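Uncharacterized protein (Pseudomonas aeruginosa, PDB 5BR9) probably takes part in making the threonylcarbamoyladenosine (t6A) modification of tRNA, as a TsaB member of the KAE1/TsaD family with the ASKHA fold. Local coordinates at residues A[142-147]-A[207-212]; A[127-132]-A[178-183]; A[134-139]-A[147-152]. One frame throughout, in Å; residues are numbered along the deposited sequence.

Contact 1: residues A[142-147]-A[207-212]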
loop_
_atom_site.group_PDB
_atom_site.type_symbol
_atom_site.label_atom_id
_atom_site.label_comp_id
_atom_site.label_asym_id
_atom_site.label_seq_id
_atom_site.Cartn_x
_atom_site.Cartn_y
_atom_site.Cartn_z
ATOM N N GLU A 142 -14.753 13.782 22.359
ATOM C CA GLU A 142 -13.876 13.658 21.185
ATOM C C GLU A 142 -12.782 14.719 21.233
ATOM O O GLU A 142 -13.065 15.908 21.411
ATOM C CB GLU A 142 -14.686 13.796 19.875
ATOM C CG GLU A 142 -13.859 13.689 18.572
ATOM C CD GLU A 142 -14.640 14.061 17.307
ATOM O OE1 GLU A 142 -15.821 14.446 17.421
ATOM O OE2 GLU A 142 -14.073 13.984 16.191
ATOM N N MET A 143 -11.532 14.287 21.086
ATOM C CA MET A 143 -10.429 15.232 20.991
ATOM C C MET A 143 -10.497 15.856 19.602
ATOM O O MET A 143 -10.416 15.180 18.575
ATOM C CB MET A 143 -9.083 14.559 21.268
ATOM C CG MET A 143 -8.898 14.136 22.734
ATOM S SD MET A 143 -9.004 15.467 23.976
ATOM C CE MET A 143 -7.398 16.239 23.782
ATOM N N ARG A 144 -10.684 17.160 19.591
ATOM C CA ARG A 144 -11.004 17.885 18.379
ATOM C C ARG A 144 -9.919 18.908 18.024
ATOM O O ARG A 144 -9.419 19.656 18.891
ATOM C CB ARG A 144 -12.358 18.580 18.579
ATOM C CG ARG A 144 -13.170 18.778 17.349
ATOM C CD ARG A 144 -14.072 17.603 17.084
ATOM N NE ARG A 144 -14.946 17.860 15.939
ATOM C CZ ARG A 144 -14.693 17.466 14.697
ATOM N NH1 ARG A 144 -13.588 16.798 14.428
ATOM N NH2 ARG A 144 -15.547 17.743 13.724
ATOM N N LEU A 145 -9.609 18.966 16.736
ATOM C CA LEU A 145 -8.527 19.794 16.231
ATOM C C LEU A 145 -8.835 21.283 16.369
ATOM O O LEU A 145 -9.881 21.767 15.955
ATOM C CB LEU A 145 -8.220 19.439 14.766
ATOM C CG LEU A 145 -7.127 20.289 14.119
ATOM C CD1 LEU A 145 -5.757 19.989 14.766
ATOM C CD2 LEU A 145 -7.092 20.005 12.608
ATOM N N ALA A 146 -7.911 22.013 16.961
ATOM C CA ALA A 146 -8.052 23.461 17.046
ATOM C C ALA A 146 -7.094 24.080 16.068
ATOM O O ALA A 146 -5.885 23.933 16.220
ATOM C CB ALA A 146 -7.757 23.964 18.449
ATOM N N GLY A 147 -7.627 24.748 15.052
ATOM C CA GLY A 147 -6.780 25.312 14.022
ATOM C C GLY A 147 -6.533 24.292 12.937
ATOM O O GLY A 147 -7.466 23.707 12.405
ATOM N N TRP A 207 -18.082 8.447 12.100
ATOM C CA TRP A 207 -19.106 7.632 11.444
ATOM C C TRP A 207 -20.506 8.168 11.760
ATOM O O TRP A 207 -21.364 8.225 10.880
ATOM C CB TRP A 207 -18.976 6.170 11.878
ATOM C CG TRP A 207 -19.947 5.206 11.233
ATOM C CD1 TRP A 207 -20.895 4.455 11.874
ATOM C CD2 TRP A 207 -20.037 4.860 9.833
ATOM N NE1 TRP A 207 -21.573 3.673 10.962
ATOM C CE2 TRP A 207 -21.064 3.895 9.707
ATOM C CE3 TRP A 207 -19.359 5.280 8.680
ATOM C CZ2 TRP A 207 -21.443 3.355 8.468
ATOM C CZ3 TRP A 207 -19.723 4.734 7.454
ATOM C CH2 TRP A 207 -20.755 3.778 7.358
ATOM N N ALA A 208 -20.725 8.558 13.015
ATOM C CA ALA A 208 -22.012 9.120 13.444
ATOM C C ALA A 208 -22.319 10.460 12.777
ATOM O O ALA A 208 -23.477 10.838 12.698
ATOM C CB ALA A 208 -22.055 9.285 14.958
ATOM N N ARG A 209 -21.289 11.179 12.321
ATOM C CA ARG A 209 -21.487 12.444 11.595
ATOM C C ARG A 209 -21.799 12.177 10.132
ATOM O O ARG A 209 -22.051 13.098 9.369
ATOM C CB ARG A 209 -20.251 13.351 11.672
ATOM C CG ARG A 209 -20.049 14.065 12.996
ATOM C CD ARG A 209 -18.997 15.179 12.866
ATOM N NE ARG A 209 -17.640 14.651 12.737
ATOM C CZ ARG A 209 -16.871 14.315 13.771
ATOM N NH1 ARG A 209 -17.328 14.450 15.014
ATOM N NH2 ARG A 209 -15.649 13.834 13.565
ATOM N N GLY A 210 -21.742 10.910 9.739
ATOM C CA GLY A 210 -22.003 10.540 8.365
ATOM C C GLY A 210 -20.803 10.612 7.446
ATOM O O GLY A 210 -20.960 10.638 6.234
ATOM N N GLU A 211 -19.600 10.647 8.010
ATOM C CA GLU A 211 -18.395 10.620 7.191
ATOM C C GLU A 211 -18.170 9.217 6.669
ATOM O O GLU A 211 -18.832 8.275 7.099
ATOM C CB GLU A 211 -17.188 11.093 7.980
ATOM C CG GLU A 211 -17.275 12.557 8.396
ATOM C CD GLU A 211 -16.054 13.007 9.194
ATOM O OE1 GLU A 211 -16.196 13.927 10.026
ATOM O OE2 GLU A 211 -14.960 12.435 8.993
ATOM N N GLY A 212 -17.232 9.071 5.744
ATOM C CA GLY A 212 -16.970 7.779 5.151
ATOM C C GLY A 212 -16.921 7.946 3.656
ATOM O O GLY A 212 -17.758 8.616 3.074
HETATM O O HOH W 1 -14.582 16.188 11.617
#
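Glu142 opens the strand 142-146 and meets Arg209, at the C-terminal side of helix 196-208. Its side chain is fully extended, with CG anti to the backbone N (chi1 180°), and this carries the carboxylate out to the guanidinium. The two flat groups lie nearly in one plane, 5° apart. Arg209 grips end-on: NH1 donates to Glu142 OE1 at 2.8 Å, and NH2 donates to Glu142 OE2 at 3.1 Å. Both oxygens are approached from the syn side.

Arg144 joins the contact two residues further along the strand. Its chain bends at chi2 and lays its guanidinium flat on that of Arg209, with centres 3.9 Å apart and planes at 14°. Arg144 NH1 also lies 3.4 Å from Glu142 OE2, but the oxygen is well out of the guanidinium plane, so only the charges attract.

Within 207-212, Arg209 NE donates to Glu211 OE1 at 3.2 Å. Water 1 accepts from Arg144 NH2 and donates to Glu211 OE1. Between Arg209 and Glu211, Gly210 has positive phi and is the first residue to leave the helical conformation, in a Schellman motif.

The contact thus ties the edge strand of one sheet to the C-terminal side of helix 196-208. Glu142 and Glu211 both hold Arg209 at its edge, while Arg144 covers one face. The carboxylates probably make the stacking of the two guanidinium groups favourable.

Contact 2: residues A[127-132]-A[178-183]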
loop_
_atom_site.group_PDB
_atom_site.type_symbol
_atom_site.label_atom_id
_atom_site.label_comp_id
_atom_site.label_asym_id
_atom_site.label_seq_id
_atom_site.Cartn_x
_atom_site.Cartn_y
_atom_site.Cartn_z
ATOM N N ARG A 127 10.544 14.045 8.972
ATOM C CA ARG A 127 11.905 14.032 8.450
ATOM C C ARG A 127 12.470 15.460 8.452
ATOM O O ARG A 127 11.723 16.445 8.487
ATOM C CB ARG A 127 11.928 13.436 7.040
ATOM N N MET A 128 13.789 15.562 8.450
ATOM C CA MET A 128 14.485 16.792 8.068
ATOM C C MET A 128 14.267 17.972 9.016
ATOM O O MET A 128 13.934 19.079 8.597
ATOM C CB MET A 128 14.093 17.183 6.635
ATOM C CG MET A 128 14.531 16.159 5.592
ATOM S SD MET A 128 16.187 15.472 5.918
ATOM C CE MET A 128 15.791 13.739 6.172
ATOM N N ASP A 129 14.491 17.717 10.296
ATOM C CA ASP A 129 14.527 18.756 11.320
ATOM C C ASP A 129 13.194 19.475 11.454
ATOM O O ASP A 129 13.150 20.656 11.791
ATOM C CB ASP A 129 15.640 19.778 11.036
ATOM C CG ASP A 129 16.099 20.489 12.295
ATOM O OD1 ASP A 129 15.967 19.870 13.374
ATOM O OD2 ASP A 129 16.582 21.653 12.223
ATOM N N GLU A 130 12.109 18.749 11.209
ATOM C CA GLU A 130 10.776 19.292 11.419
ATOM C C GLU A 130 9.902 18.302 12.180
ATOM O O GLU A 130 10.226 17.118 12.280
ATOM C CB GLU A 130 10.102 19.639 10.093
ATOM C CG GLU A 130 10.803 20.748 9.315
ATOM C CD GLU A 130 10.032 21.137 8.076
ATOM O OE1 GLU A 130 9.636 20.236 7.300
ATOM O OE2 GLU A 130 9.821 22.348 7.884
ATOM N N VAL A 131 8.788 18.802 12.707
ATOM C CA VAL A 131 7.798 17.963 13.354
ATOM C C VAL A 131 6.423 18.234 12.794
ATOM O O VAL A 131 6.086 19.371 12.454
ATOM C CB VAL A 131 7.794 18.162 14.903
ATOM C CG1 VAL A 131 9.115 17.746 15.523
ATOM C CG2 VAL A 131 7.499 19.625 15.247
ATOM N N TYR A 132 5.608 17.185 12.762
ATOM C CA TYR A 132 4.195 17.328 12.543
ATOM C C TYR A 132 3.559 17.781 13.846
ATOM O O TYR A 132 3.938 17.307 14.917
ATOM C CB TYR A 132 3.601 16.012 12.076
ATOM C CG TYR A 132 4.129 15.514 10.749
ATOM C CD1 TYR A 132 3.793 16.152 9.556
ATOM C CD2 TYR A 132 4.983 14.423 10.687
ATOM C CE1 TYR A 132 4.268 15.690 8.332
ATOM C CE2 TYR A 132 5.466 13.960 9.468
ATOM C CZ TYR A 132 5.113 14.600 8.294
ATOM O OH TYR A 132 5.595 14.130 7.084
ATOM N N VAL A 178 11.569 19.257 22.384
ATOM C CA VAL A 178 10.978 20.228 23.308
ATOM C C VAL A 178 11.920 21.415 23.649
ATOM O O VAL A 178 11.470 22.564 23.767
ATOM C CB VAL A 178 10.486 19.513 24.602
ATOM C CG1 VAL A 178 11.639 18.813 25.336
ATOM C CG2 VAL A 178 9.757 20.484 25.502
ATOM N N GLU A 179 13.220 21.159 23.767
ATOM C CA GLU A 179 14.152 22.202 24.207
ATOM C C GLU A 179 14.297 23.296 23.153
ATOM O O GLU A 179 14.830 24.360 23.449
ATOM C CB GLU A 179 15.522 21.600 24.548
ATOM C CG GLU A 179 15.460 20.679 25.758
ATOM C CD GLU A 179 16.821 20.307 26.315
ATOM O OE1 GLU A 179 17.842 20.715 25.724
ATOM O OE2 GLU A 179 16.863 19.570 27.331
ATOM N N ARG A 180 13.810 23.034 21.936
ATOM C CA ARG A 180 13.853 24.006 20.837
ATOM C C ARG A 180 12.514 24.713 20.567
ATOM O O ARG A 180 12.425 25.584 19.698
ATOM C CB ARG A 180 14.323 23.317 19.549
ATOM C CG ARG A 180 15.823 22.998 19.530
ATOM C CD ARG A 180 16.215 22.168 18.300
ATOM N NE ARG A 180 15.847 22.829 17.047
ATOM C CZ ARG A 180 15.953 22.270 15.845
ATOM N NH1 ARG A 180 16.419 21.032 15.724
ATOM N NH2 ARG A 180 15.588 22.944 14.759
ATOM N N MET A 181 11.468 24.324 21.286
ATOM C CA MET A 181 10.141 24.913 21.102
ATOM C C MET A 181 10.001 26.217 21.909
ATOM O O MET A 181 10.666 26.386 22.928
ATOM C CB MET A 181 9.064 23.899 21.519
ATOM C CG MET A 181 9.076 22.629 20.689
ATOM S SD MET A 181 7.841 21.447 21.250
ATOM C CE MET A 181 7.833 20.220 19.925
ATOM N N PRO A 182 9.131 27.140 21.462
ATOM C CA PRO A 182 8.978 28.411 22.193
ATOM C C PRO A 182 8.164 28.307 23.487
ATOM O O PRO A 182 8.120 29.276 24.234
ATOM C CB PRO A 182 8.258 29.313 21.185
ATOM C CG PRO A 182 7.502 28.365 20.325
ATOM C CD PRO A 182 8.329 27.114 20.226
ATOM N N GLN A 183 7.511 27.172 23.726
ATOM C CA GLN A 183 6.894 26.905 25.023
ATOM C C GLN A 183 6.902 25.405 25.276
ATOM O O GLN A 183 7.151 24.623 24.357
ATOM C CB GLN A 183 5.458 27.457 25.090
ATOM C CG GLN A 183 4.472 26.771 24.155
ATOM C CD GLN A 183 4.561 27.255 22.718
ATOM O OE1 GLN A 183 4.559 28.456 22.463
ATOM N NE2 GLN A 183 4.624 26.316 21.767
#
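Asp129 OD1 takes the shortest bond here, 2.7 Å from Arg180 NH1. It uses its syn lone pair, and the N-H...O angle is 157°. The second arm is a little longer: Arg180 NH2 donates to Asp129 OD2 at 3.0 Å. The result is an end-on, two-nitrogen salt bridge. It is not flat. Both oxygens stay near the guanidinium plane, but the carboxylate is turned 44° against it, and NH2 meets OD2 well out of the carboxylate plane.

Asp129 sits in the turn that leads into strand 131-139. Its CG is anti to the backbone N (chi1 -156°), which swings the carboxylate across to the arginine. Arg180 closes a short 3-10 segment in the loop between strands 168-171 and 187-189. Its chain bends at chi3 before the guanidinium reaches Asp129.

Arg180 has a second acidic partner, because NE forms a salt bridge with Glu155. Tyr177 touches Asp129 from the same loop as Arg180.

This is a surface contact. It joins the turn and the loop, which connect to strands of one mixed sheet. With acids at both the NE side and the NH1/NH2 end, the guanidinium is probably held in its rotation and its positive charge well balanced.

Contact 3: residues A[134-139]-A[147-152]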
loop_
_atom_site.group_PDB
_atom_site.type_symbol
_atom_site.label_atom_id
_atom_site.label_comp_id
_atom_site.label_asym_id
_atom_site.label_seq_id
_atom_site.Cartn_x
_atom_site.Cartn_y
_atom_site.Cartn_z
ATOM N N GLY A 134 -0.164 19.354 15.864
ATOM C CA GLY A 134 -1.605 19.563 15.916
ATOM C C GLY A 134 -2.098 19.610 17.352
ATOM O O GLY A 134 -1.756 18.752 18.173
ATOM N N CYS A 135 -2.871 20.641 17.671
ATOM C CA CYS A 135 -3.381 20.817 19.012
ATOM C C CYS A 135 -4.852 20.447 19.059
ATOM O O CYS A 135 -5.622 20.791 18.158
ATOM C CB CYS A 135 -3.164 22.250 19.498
ATOM S SG CYS A 135 -1.432 22.703 19.709
ATOM N N TYR A 136 -5.226 19.751 20.129
ATOM C CA TYR A 136 -6.540 19.144 20.234
ATOM C C TYR A 136 -7.163 19.467 21.582
ATOM O O TYR A 136 -6.451 19.617 22.574
ATOM C CB TYR A 136 -6.434 17.615 20.029
ATOM C CG TYR A 136 -6.202 17.240 18.582
ATOM C CD1 TYR A 136 -7.257 16.805 17.791
ATOM C CD2 TYR A 136 -4.931 17.350 17.993
ATOM C CE1 TYR A 136 -7.075 16.475 16.454
ATOM C CE2 TYR A 136 -4.728 17.014 16.631
ATOM C CZ TYR A 136 -5.816 16.574 15.877
ATOM O OH TYR A 136 -5.680 16.264 14.544
ATOM N N GLN A 137 -8.491 19.575 21.602
ATOM C CA GLN A 137 -9.244 19.836 22.832
ATOM C C GLN A 137 -10.522 19.000 22.848
ATOM O O GLN A 137 -11.187 18.826 21.822
ATOM C CB GLN A 137 -9.580 21.321 22.964
ATOM C CG GLN A 137 -10.488 21.655 24.162
ATOM C CD GLN A 137 -10.553 23.154 24.479
ATOM O OE1 GLN A 137 -9.803 23.959 23.908
ATOM N NE2 GLN A 137 -11.453 23.531 25.393
ATOM N N LEU A 138 -10.844 18.481 24.021
ATOM C CA LEU A 138 -12.025 17.665 24.216
ATOM C C LEU A 138 -13.328 18.416 23.932
ATOM O O LEU A 138 -13.555 19.522 24.418
ATOM C CB LEU A 138 -12.055 17.126 25.647
ATOM C CG LEU A 138 -13.043 15.991 25.917
ATOM C CD1 LEU A 138 -12.583 14.685 25.263
ATOM C CD2 LEU A 138 -13.210 15.809 27.410
ATOM N N GLN A 139 -14.190 17.775 23.162
ATOM C CA GLN A 139 -15.476 18.324 22.775
ATOM C C GLN A 139 -16.439 17.143 22.762
ATOM O O GLN A 139 -16.460 16.367 21.798
ATOM C CB GLN A 139 -15.378 18.989 21.399
ATOM C CG GLN A 139 -16.097 20.314 21.202
ATOM C CD GLN A 139 -15.537 21.076 19.986
ATOM O OE1 GLN A 139 -14.349 21.439 19.958
ATOM N NE2 GLN A 139 -16.382 21.300 18.975
ATOM N N GLY A 147 -7.627 24.748 15.052
ATOM C CA GLY A 147 -6.780 25.312 14.022
ATOM C C GLY A 147 -6.533 24.292 12.937
ATOM O O GLY A 147 -7.466 23.707 12.405
ATOM N N SER A 148 -5.283 24.146 12.539
ATOM C CA SER A 148 -4.949 23.145 11.542
ATOM C C SER A 148 -3.648 22.424 11.922
ATOM O O SER A 148 -2.893 22.871 12.795
ATOM C CB SER A 148 -4.854 23.776 10.148
ATOM O OG SER A 148 -5.199 22.835 9.147
ATOM N N GLU A 149 -3.395 21.312 11.244
ATOM C CA GLU A 149 -2.173 20.545 11.427
ATOM C C GLU A 149 -1.132 21.187 10.552
ATOM O O GLU A 149 -1.475 21.902 9.608
ATOM C CB GLU A 149 -2.364 19.060 11.063
ATOM C CG GLU A 149 -3.318 18.346 12.003
ATOM C CD GLU A 149 -3.501 16.855 11.696
ATOM O OE1 GLU A 149 -3.115 16.374 10.604
ATOM O OE2 GLU A 149 -4.084 16.174 12.556
ATOM N N ALA A 150 0.129 21.007 10.922
ATOM C CA ALA A 150 1.227 21.614 10.188
ATOM C C ALA A 150 2.487 20.786 10.361
ATOM O O ALA A 150 2.581 19.971 11.286
ATOM C CB ALA A 150 1.455 23.041 10.677
ATOM N N VAL A 151 3.448 20.987 9.466
ATOM C CA VAL A 151 4.785 20.434 9.622
ATOM C C VAL A 151 5.719 21.628 9.741
ATOM O O VAL A 151 5.748 22.485 8.880
ATOM C CB VAL A 151 5.148 19.485 8.469
ATOM C CG1 VAL A 151 4.913 20.151 7.130
ATOM C CG2 VAL A 151 6.604 19.011 8.594
ATOM N N LEU A 152 6.484 21.683 10.822
ATOM C CA LEU A 152 7.131 22.925 11.228
ATOM C C LEU A 152 8.473 22.677 11.884
ATOM O O LEU A 152 8.635 21.670 12.569
ATOM C CB LEU A 152 6.244 23.667 12.232
ATOM C CG LEU A 152 4.851 24.166 11.865
ATOM C CD1 LEU A 152 4.058 24.439 13.145
ATOM C CD2 LEU A 152 4.944 25.419 11.024
HETATM O O HOH W 2 -3.508 22.651 15.909
#
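The beta hairpin of strands 131-139 and 142-152 forms one margin of the mixed sheet 142-152, 131-139, 119-125, 168-171, 187-189, and this contact crosses it where the outer strand turns a corner at Gly147. Before the corner the strands pair regularly, Cys135 with Ala146 and Gln137 with Arg144. At the corner the direct pairing is interrupted and a water bridges the backbones; Val131 pairs with Leu152 further along.

Tyr136 makes the main link. Its hydroxyl OH donates to Glu149 OE2 at 2.6 Å, on the anti lone pair, away from the other oxygen. The oxygen lies at the edge of the ring, and the carboxylate plane is turned 61° from the ring plane. Glu149 reaches there on an extended chain, with CG anti to the carbonyl carbon (chi1 -66°). Its CG lies 4.4 Å from Gly134 CA.

The carboxylate is shared. Ser102 also bonds OE2, and Arg72 forms a salt bridge with OE1. Two hydroxyls and an arginine therefore fix this acid and probably favour its ionised form. Ala105 and Ala108 of helix 103-115 touch the tyrosine side chain.

Water 2 stands in for a direct backbone bond. It accepts from Cys135 N at 2.7 Å and donates to Ser148 O at 3.2 Å.

Overall arrangement
Contacts 1 and 3 share strand 142-152, one using its first half and the other its second. They touch through the probable backbone bonds Arg144 N to Gln137 O and Ala146 N to Cys135 O. Contact 3 is buried and stays within the hairpin, where a hydroxyl-carboxylate bond and a water-mediated backbone link carry it. Contact 1 is partly buried and reaches from the hairpin to helix 196-208 through a charged network. Contact 2 lies at the surface, about 27 Å from contact 1 between centres, and rests on a single salt bridge between loops. Val131 O and Leu152 N probably bond, linking contact 2 to contact 3, which is nested inside the loop that contact 2 closes.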